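Local coordinates for protein homospermidine synthase (Legionella pneumophila subsp. pneumophila str. Philadelphia 1, PDB 2PH5) that probably makes the polyamine homospermidine and binds NAD in a Rossmann-type domain, at residues A[275-280]-A[285-290]. Residues are numbered along the deposited sequence; the frame is centred on the assembly and turned at random.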
# COMPACT_ATOMS: atom_id res chain seq x y z
N MSE A 275 -3.58 -2.63 -11.72
CA MSE A 275 -2.38 -1.80 -11.80
C MSE A 275 -1.88 -1.77 -13.25
O MSE A 275 -2.00 -2.75 -13.99
CB MSE A 275 -1.28 -2.38 -10.91
CG MSE A 275 -1.66 -2.61 -9.46
SE MSE A 275 -2.22 -0.99 -8.56
CE MSE A 275 -0.50 -0.09 -8.44
N VAL A 276 -1.32 -0.64 -13.66
CA VAL A 276 -0.79 -0.51 -15.00
C VAL A 276 0.59 0.13 -14.91
O VAL A 276 0.85 0.95 -14.02
CB VAL A 276 -1.70 0.37 -15.89
CG1 VAL A 276 -2.88 -0.44 -16.42
CG2 VAL A 276 -2.18 1.56 -15.09
N ARG A 277 1.46 -0.26 -15.83
CA ARG A 277 2.83 0.24 -15.89
C ARG A 277 2.87 1.55 -16.69
O ARG A 277 2.53 1.57 -17.87
CB ARG A 277 3.73 -0.79 -16.58
CG ARG A 277 3.89 -2.10 -15.83
CD ARG A 277 4.78 -3.10 -16.58
NE ARG A 277 5.06 -4.28 -15.76
CZ ARG A 277 4.29 -5.36 -15.70
NH1 ARG A 277 3.18 -5.43 -16.43
NH2 ARG A 277 4.61 -6.36 -14.89
N SER A 278 3.29 2.63 -16.06
CA SER A 278 3.38 3.91 -16.74
C SER A 278 4.68 4.63 -16.40
O SER A 278 5.60 4.03 -15.82
CB SER A 278 2.16 4.77 -16.39
OG SER A 278 2.07 5.91 -17.21
N TRP A 279 4.78 5.91 -16.75
CA TRP A 279 6.01 6.64 -16.50
C TRP A 279 5.79 8.10 -16.16
O TRP A 279 4.89 8.75 -16.69
CB TRP A 279 6.91 6.55 -17.73
CG TRP A 279 8.26 7.14 -17.54
CD1 TRP A 279 9.36 6.50 -17.07
CD2 TRP A 279 8.66 8.48 -17.83
NE1 TRP A 279 10.43 7.36 -17.05
CE2 TRP A 279 10.03 8.58 -17.52
CE3 TRP A 279 7.99 9.61 -18.33
CZ2 TRP A 279 10.75 9.77 -17.69
CZ3 TRP A 279 8.71 10.79 -18.50
CH2 TRP A 279 10.08 10.86 -18.18
N THR A 280 6.66 8.62 -15.30
CA THR A 280 6.60 10.01 -14.87
C THR A 280 8.05 10.53 -14.88
O THR A 280 8.98 9.79 -14.56
CB THR A 280 5.98 10.10 -13.44
OG1 THR A 280 5.27 11.33 -13.30
CG2 THR A 280 7.07 10.01 -12.37
N ALA A 285 9.49 5.13 -14.14
CA ALA A 285 8.63 3.96 -14.22
C ALA A 285 7.95 3.69 -12.89
O ALA A 285 8.59 3.77 -11.85
CB ALA A 285 9.44 2.74 -14.62
N PHE A 286 6.66 3.37 -12.92
CA PHE A 286 5.94 3.08 -11.69
C PHE A 286 4.69 2.27 -11.99
O PHE A 286 4.36 2.04 -13.15
CB PHE A 286 5.55 4.38 -10.98
CG PHE A 286 4.44 5.13 -11.67
CD1 PHE A 286 4.68 5.80 -12.87
CD2 PHE A 286 3.16 5.14 -11.14
CE1 PHE A 286 3.65 6.46 -13.54
CE2 PHE A 286 2.11 5.81 -11.80
CZ PHE A 286 2.37 6.47 -13.01
N HIS A 287 4.00 1.82 -10.94
CA HIS A 287 2.76 1.09 -11.13
C HIS A 287 1.61 1.91 -10.58
O HIS A 287 1.46 2.06 -9.37
CB HIS A 287 2.80 -0.27 -10.41
CG HIS A 287 3.67 -1.29 -11.08
ND1 HIS A 287 3.64 -2.62 -10.74
CD2 HIS A 287 4.62 -1.16 -12.04
CE1 HIS A 287 4.53 -3.28 -11.47
NE2 HIS A 287 5.14 -2.41 -12.26
N GLY A 288 0.79 2.45 -11.47
CA GLY A 288 -0.33 3.25 -11.01
C GLY A 288 -1.64 2.47 -11.02
O GLY A 288 -1.75 1.42 -11.66
N PHE A 289 -2.63 2.97 -10.29
CA PHE A 289 -3.95 2.34 -10.25
C PHE A 289 -4.67 2.77 -11.51
O PHE A 289 -4.60 3.93 -11.91
CB PHE A 289 -4.76 2.81 -9.03
CG PHE A 289 -4.25 2.30 -7.71
CD1 PHE A 289 -3.24 2.99 -7.04
CD2 PHE A 289 -4.74 1.12 -7.17
CE1 PHE A 289 -2.72 2.51 -5.84
CE2 PHE A 289 -4.23 0.63 -5.97
CZ PHE A 289 -3.22 1.33 -5.30
N LEU A 290 -5.37 1.83 -12.15
CA LEU A 290 -6.11 2.13 -13.37
C LEU A 290 -7.49 2.68 -13.00
O LEU A 290 -8.53 2.16 -13.43
CB LEU A 290 -6.22 0.87 -14.24
CG LEU A 290 -6.92 0.85 -15.61
CD1 LEU A 290 -6.85 2.17 -16.33
CD2 LEU A 290 -6.28 -0.25 -16.44
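V276 and S278 pair with G288 and F286 through four backbone hydrogen bonds, the ladder of an antiparallel beta hairpin. V276 N reaches G288 O at 2.9 Å, and G288 N returns to V276 O at 3.0 Å. Both S278-F286 bonds, N to O each way, are longer at 3.2 Å.

The face with V276, S278 and F286 is tightly packed. F286 has CG between its backbone N and carbonyl carbon (chi1 72°). This brings the ring across to the other strand, where CE1 lies 3.6 Å from S278 CB. V276 CG1 meets L290 CD2 at 3.4 Å.

On the other face, the chi2 bend (-59°) of M275, a selenomethionine, lays SE over one face of the F289 ring, offset toward the rim. This Met-aromatic contact is made by selenium, 3.8 Å from the ring centroid. R277 and H287 run side by side. R277 NE forms a salt bridge with E338 OE1 of the second subunit, H287 NE2 a hydrogen bond with its OE2. R277 NH2 also pairs with E456.

The loose end is at the turn, where A285 is exposed. The W279 indole still returns CD1 to 3.2 Å from A285 N and meets W444.

The hairpin lies in the part matching the saccharopine dehydrogenase C-terminal domain family. Its V276, S278 and F286 face packs on strands 311-322 and 202-213, with helix 466-469 beside V276 and L290. M275 and R277 bond by backbone to V471 and I469, and F289 to Y321 of strand 311-322.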